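Local coordinates for epsin-3 (Saccharomyces cerevisiae, PDB 3ONK), which helps recruit clathrin to the Golgi network and endosomes and binds membranes enriched in phosphatidylinositol 3,5-bisphosphate, at residues A19-D33 / R65-L77. Residues are numbered along the deposited sequence; the frame is centred on the assembly and turned at random.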
loop_
_atom_site.group_PDB
_atom_site.type_symbol
_atom_site.label_atom_id
_atom_site.label_comp_id
_atom_site.label_asym_id
_atom_site.label_seq_id
_atom_site.Cartn_x
_atom_site.Cartn_y
_atom_site.Cartn_z
ATOM N N ALA A 19 0.479 8.728 5.991
ATOM C CA ALA A 19 1.388 7.655 5.575
ATOM C C ALA A 19 1.688 7.681 4.071
ATOM O O ALA A 19 2.644 7.052 3.613
ATOM C CB ALA A 19 0.815 6.311 5.957
ATOM N N THR A 20 0.860 8.387 3.302
ATOM C CA THR A 20 1.030 8.437 1.849
ATOM C C THR A 20 1.150 9.863 1.309
ATOM O O THR A 20 0.963 10.089 0.115
ATOM C CB THR A 20 -0.108 7.685 1.111
ATOM O OG1 THR A 20 -1.371 8.281 1.422
ATOM C CG2 THR A 20 -0.148 6.230 1.548
ATOM N N ASN A 21 1.486 10.809 2.192
ATOM C CA ASN A 21 1.653 12.217 1.827
ATOM C C ASN A 21 2.839 12.459 0.895
ATOM O O ASN A 21 3.540 11.514 0.504
ATOM C CB ASN A 21 1.774 13.108 3.078
ATOM C CG ASN A 21 3.069 12.896 3.833
ATOM O OD1 ASN A 21 4.077 12.465 3.273
ATOM N ND2 ASN A 21 3.055 13.217 5.120
ATOM N N ASN A 22 3.072 13.731 0.569
ATOM C CA ASN A 22 4.105 14.106 -0.398
ATOM C C ASN A 22 5.503 14.415 0.162
ATOM O O ASN A 22 6.389 14.834 -0.586
ATOM C CB ASN A 22 3.629 15.280 -1.257
ATOM C CG ASN A 22 3.444 14.899 -2.706
ATOM O OD1 ASN A 22 2.358 15.075 -3.271
ATOM N ND2 ASN A 22 4.502 14.360 -3.323
ATOM N N GLU A 23 5.703 14.234 1.464
ATOM C CA GLU A 23 7.041 14.353 2.025
ATOM C C GLU A 23 7.930 13.324 1.344
ATOM O O GLU A 23 7.458 12.240 0.971
ATOM C CB GLU A 23 7.028 14.102 3.530
ATOM C CG GLU A 23 6.162 15.072 4.313
ATOM C CD GLU A 23 6.027 14.667 5.768
ATOM O OE1 GLU A 23 5.799 13.466 6.036
ATOM O OE2 GLU A 23 6.153 15.548 6.648
ATOM N N PRO A 24 9.218 13.653 1.172
ATOM C CA PRO A 24 10.168 12.747 0.519
ATOM C C PRO A 24 10.461 11.473 1.296
ATOM O O PRO A 24 10.876 10.505 0.682
ATOM C CB PRO A 24 11.437 13.589 0.418
ATOM C CG PRO A 24 10.945 14.979 0.410
ATOM C CD PRO A 24 9.794 14.993 1.353
ATOM N N TRP A 25 10.279 11.467 2.610
ATOM C CA TRP A 25 10.681 10.290 3.378
ATOM C C TRP A 25 9.488 9.382 3.590
ATOM O O TRP A 25 8.341 9.836 3.535
ATOM C CB TRP A 25 11.343 10.671 4.711
ATOM C CG TRP A 25 10.557 11.638 5.523
ATOM C CD1 TRP A 25 9.687 11.344 6.534
ATOM C CD2 TRP A 25 10.574 13.064 5.410
ATOM N NE1 TRP A 25 9.167 12.501 7.061
ATOM C CE2 TRP A 25 9.689 13.569 6.379
ATOM C CE3 TRP A 25 11.258 13.964 4.585
ATOM C CZ2 TRP A 25 9.459 14.937 6.535
ATOM C CZ3 TRP A 25 11.030 15.310 4.738
ATOM C CH2 TRP A 25 10.141 15.791 5.711
ATOM N N GLY A 26 9.767 8.097 3.796
ATOM C CA GLY A 26 8.727 7.112 3.996
ATOM C C GLY A 26 7.998 7.327 5.312
ATOM O O GLY A 26 8.435 8.112 6.162
ATOM N N ALA A 27 6.879 6.626 5.470
ATOM C CA ALA A 27 6.111 6.622 6.713
ATOM C C ALA A 27 6.806 5.786 7.790
ATOM O O ALA A 27 7.538 4.833 7.478
ATOM C CB ALA A 27 4.704 6.062 6.441
ATOM N N SER A 28 6.570 6.130 9.059
ATOM C CA SER A 28 7.110 5.356 10.182
ATOM C C SER A 28 6.409 4.005 10.297
ATOM O O SER A 28 5.206 3.904 10.060
ATOM C CB SER A 28 6.949 6.109 11.507
ATOM O OG SER A 28 5.651 5.910 12.056
ATOM N N SER A 29 7.159 2.980 10.693
ATOM C CA SER A 29 6.578 1.659 10.906
ATOM C C SER A 29 5.467 1.669 11.952
ATOM O O SER A 29 4.499 0.915 11.827
ATOM C CB SER A 29 7.654 0.632 11.277
ATOM O OG SER A 29 8.144 0.889 12.583
ATOM N N THR A 30 5.599 2.508 12.980
ATOM C CA THR A 30 4.563 2.620 14.021
ATOM C C THR A 30 3.218 3.161 13.470
ATOM O O THR A 30 2.140 2.693 13.852
ATOM C CB THR A 30 5.030 3.474 15.256
ATOM O OG1 THR A 30 6.036 2.762 15.976
ATOM C CG2 THR A 30 3.871 3.721 16.212
ATOM N N LEU A 31 3.294 4.130 12.563
ATOM C CA LEU A 31 2.108 4.673 11.920
ATOM C C LEU A 31 1.445 3.603 11.065
ATOM O O LEU A 31 0.209 3.494 11.013
ATOM C CB LEU A 31 2.469 5.877 11.052
ATOM C CG LEU A 31 1.321 6.509 10.256
ATOM C CD1 LEU A 31 0.274 7.096 11.185
ATOM C CD2 LEU A 31 1.874 7.566 9.312
ATOM N N MET A 32 2.275 2.813 10.392
ATOM C CA MET A 32 1.769 1.700 9.598
ATOM C C MET A 32 1.057 0.667 10.497
ATOM O O MET A 32 -0.042 0.200 10.180
ATOM C CB MET A 32 2.903 1.054 8.804
ATOM C CG MET A 32 3.439 1.898 7.664
ATOM S SD MET A 32 4.421 0.911 6.525
ATOM C CE MET A 32 5.812 0.457 7.577
ATOM N N ASP A 33 1.676 0.331 11.625
ATOM C CA ASP A 33 1.046 -0.570 12.595
ATOM C C ASP A 33 -0.298 -0.028 13.097
ATOM O O ASP A 33 -1.271 -0.774 13.217
ATOM C CB ASP A 33 1.984 -0.846 13.773
ATOM C CG ASP A 33 1.819 -2.257 14.338
ATOM O OD1 ASP A 33 1.249 -3.123 13.646
ATOM O OD2 ASP A 33 2.271 -2.503 15.473
ATOM N N ARG A 65 5.469 9.417 -5.866
ATOM C CA ARG A 65 5.873 9.218 -4.485
ATOM C C ARG A 65 4.720 8.750 -3.617
ATOM O O ARG A 65 4.875 7.815 -2.836
ATOM C CB ARG A 65 6.470 10.495 -3.902
ATOM C CG ARG A 65 7.231 10.250 -2.611
ATOM C CD ARG A 65 7.396 11.525 -1.816
ATOM N NE ARG A 65 7.640 12.672 -2.681
ATOM C CZ ARG A 65 8.843 13.080 -3.058
ATOM N NH1 ARG A 65 9.913 12.429 -2.651
ATOM N NH2 ARG A 65 8.974 14.135 -3.844
ATOM N N GLN A 66 3.574 9.418 -3.749
ATOM C CA GLN A 66 2.365 9.040 -3.024
ATOM C C GLN A 66 1.907 7.622 -3.376
ATOM O O GLN A 66 1.384 6.892 -2.535
ATOM C CB GLN A 66 1.243 10.050 -3.297
ATOM C CG GLN A 66 1.506 11.428 -2.703
ATOM C CD GLN A 66 0.315 12.370 -2.820
ATOM O OE1 GLN A 66 0.075 12.962 -3.872
ATOM N NE2 GLN A 66 -0.430 12.519 -1.732
ATOM N N ILE A 67 2.108 7.245 -4.631
ATOM C CA ILE A 67 1.806 5.901 -5.084
ATOM C C ILE A 67 2.811 4.906 -4.521
ATOM O O ILE A 67 2.430 3.829 -4.059
ATOM C CB ILE A 67 1.808 5.824 -6.623
ATOM C CG1 ILE A 67 0.622 6.611 -7.187
ATOM C CG2 ILE A 67 1.784 4.366 -7.092
ATOM C CD1 ILE A 67 0.542 6.569 -8.690
ATOM N N TYR A 68 4.091 5.277 -4.545
ATOM C CA TYR A 68 5.123 4.423 -3.965
ATOM C C TYR A 68 4.844 4.163 -2.476
ATOM O O TYR A 68 4.912 3.021 -2.008
ATOM C CB TYR A 68 6.523 5.021 -4.148
ATOM C CG TYR A 68 7.603 4.038 -3.754
ATOM C CD1 TYR A 68 7.878 2.948 -4.554
ATOM C CD2 TYR A 68 8.324 4.185 -2.576
ATOM C CE1 TYR A 68 8.840 2.038 -4.221
ATOM C CE2 TYR A 68 9.301 3.259 -2.220
ATOM C CZ TYR A 68 9.552 2.187 -3.061
ATOM O OH TYR A 68 10.514 1.249 -2.763
ATOM N N LYS A 69 4.495 5.226 -1.753
ATOM C CA LYS A 69 4.194 5.121 -0.320
ATOM C C LYS A 69 2.908 4.318 -0.030
ATOM O O LYS A 69 2.814 3.616 0.978
ATOM C CB LYS A 69 4.145 6.517 0.300
ATOM C CG LYS A 69 5.510 7.224 0.244
ATOM C CD LYS A 69 5.418 8.726 0.534
ATOM C CE LYS A 69 5.636 9.035 1.989
ATOM N NZ LYS A 69 5.610 10.483 2.259
ATOM N N ALA A 70 1.927 4.416 -0.926
ATOM C CA ALA A 70 0.725 3.581 -0.847
ATOM C C ALA A 70 1.037 2.095 -1.049
ATOM O O ALA A 70 0.404 1.218 -0.433
ATOM C CB ALA A 70 -0.298 4.042 -1.861
ATOM N N LEU A 71 2.009 1.804 -1.914
ATOM C CA LEU A 71 2.447 0.420 -2.125
ATOM C C LEU A 71 3.132 -0.142 -0.888
ATOM O O LEU A 71 2.803 -1.243 -0.441
ATOM C CB LEU A 71 3.385 0.299 -3.336
ATOM C CG LEU A 71 2.783 0.560 -4.732
ATOM C CD1 LEU A 71 3.888 0.457 -5.786
ATOM C CD2 LEU A 71 1.641 -0.404 -5.045
ATOM N N GLN A 72 4.094 0.614 -0.358
ATOM C CA GLN A 72 4.766 0.255 0.883
ATOM C C GLN A 72 3.772 -0.035 1.995
ATOM O O GLN A 72 3.919 -1.013 2.710
ATOM C CB GLN A 72 5.696 1.379 1.350
ATOM C CG GLN A 72 6.961 1.546 0.548
ATOM C CD GLN A 72 7.804 2.698 1.053
ATOM O OE1 GLN A 72 7.389 3.861 0.988
ATOM N NE2 GLN A 72 8.999 2.384 1.564
ATOM N N LEU A 73 2.780 0.837 2.166
ATOM C CA LEU A 73 1.757 0.633 3.197
ATOM C C LEU A 73 0.979 -0.662 2.976
ATOM O O LEU A 73 0.718 -1.418 3.910
ATOM C CB LEU A 73 0.770 1.804 3.216
ATOM C CG LEU A 73 -0.372 1.739 4.233
ATOM C CD1 LEU A 73 0.123 1.477 5.662
ATOM C CD2 LEU A 73 -1.195 3.032 4.186
ATOM N N LEU A 74 0.606 -0.900 1.725
ATOM C CA LEU A 74 -0.228 -2.034 1.374
ATOM C C LEU A 74 0.562 -3.327 1.564
ATOM O O LEU A 74 0.012 -4.357 1.957
ATOM C CB LEU A 74 -0.713 -1.866 -0.070
ATOM C CG LEU A 74 -1.971 -2.531 -0.630
ATOM C CD1 LEU A 74 -3.220 -2.355 0.235
ATOM C CD2 LEU A 74 -2.220 -1.989 -2.043
ATOM N N ASP A 75 1.865 -3.268 1.318
ATOM C CA ASP A 75 2.709 -4.417 1.596
ATOM C C ASP A 75 2.688 -4.736 3.092
ATOM O O ASP A 75 2.498 -5.877 3.512
ATOM C CB ASP A 75 4.148 -4.148 1.151
ATOM C CG ASP A 75 5.034 -5.369 1.301
ATOM O OD1 ASP A 75 4.826 -6.341 0.551
ATOM O OD2 ASP A 75 5.912 -5.374 2.193
ATOM N N TYR A 76 2.895 -3.710 3.897
ATOM C CA TYR A 76 2.928 -3.888 5.338
ATOM C C TYR A 76 1.600 -4.472 5.825
ATOM O O TYR A 76 1.584 -5.345 6.684
ATOM C CB TYR A 76 3.220 -2.547 6.023
ATOM C CG TYR A 76 3.457 -2.652 7.513
ATOM C CD1 TYR A 76 4.743 -2.828 8.026
ATOM C CD2 TYR A 76 2.393 -2.584 8.410
ATOM C CE1 TYR A 76 4.956 -2.917 9.396
ATOM C CE2 TYR A 76 2.595 -2.683 9.775
ATOM C CZ TYR A 76 3.872 -2.851 10.263
ATOM O OH TYR A 76 4.063 -2.951 11.624
ATOM N N LEU A 77 0.492 -4.003 5.253
ATOM C CA LEU A 77 -0.834 -4.386 5.732
ATOM C C LEU A 77 -1.151 -5.825 5.385
ATOM O O LEU A 77 -1.813 -6.531 6.140
ATOM C CB LEU A 77 -1.913 -3.468 5.170
ATOM C CG LEU A 77 -1.897 -2.015 5.654
ATOM C CD1 LEU A 77 -3.019 -1.230 4.985
ATOM C CD2 LEU A 77 -2.009 -1.926 7.178
HETATM O O HOH W 1 3.516 4.490 3.463
HETATM O O HOH W 2 6.239 4.605 3.289
#
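In this ENTH domain, an all-helical fold, the loop from Thr20 to Ala27 and the start of helix 29-38 lie against one side of helix 64-80. Lys69 carries the loop end of the contact. Its chain bends at chi3 (93°) and brings NZ in among the oxygens of the loop. Lys69 NZ donates to Asn21 OD1 at 2.7 Å. It also donates to the Asn21 backbone O, which it meets from above the carbonyl plane. Glu23 O also accepts from NZ, though its modelled place is less sure, and Trp25 O takes a weak hydrogen bond. Glu23 N reaches Asn21 OD1 from the face opposite Lys69, closing an Asx turn. Asn21 ND2 in turn donates to Glu23 OE1 at 2.9 Å. These bonds fix the amide of Asn21. Thr20 lays CG2 on the helix backbone, 3.7 Å from Ala70 CA. One water joins Ala19 O to Lys69 O, and a second joins Ala27 N to Gln72 OE1.

At the other end Met32 meets Tyr76. Met32 CB sits over one face of the Tyr76 ring, 3.9 Å from its centroid. The Met32 thioether then bends at chi3 (-66°), which brings Met32 CE to 3.5 Å from Tyr76 CD1, while SD lies oblique to the ring in a Met-aromatic contact. Met32 CG packs on Leu73 CD1. Tyr76 OH makes a weak hydrogen bond to Asp33 OD1. An alanine in place of Tyr76 would probably leave Met32 without its aromatic partner and open a gap beside helix 29-38.

The axes of segments 29-33 and 65-77 cross at -60°. Outside these segments, His80 stacks with the Tyr76 ring, Ile52 of helix 42-57 touches Leu73 and Leu123 of helix 113-127 touches Leu74, so helix 64-80 runs between its neighbours.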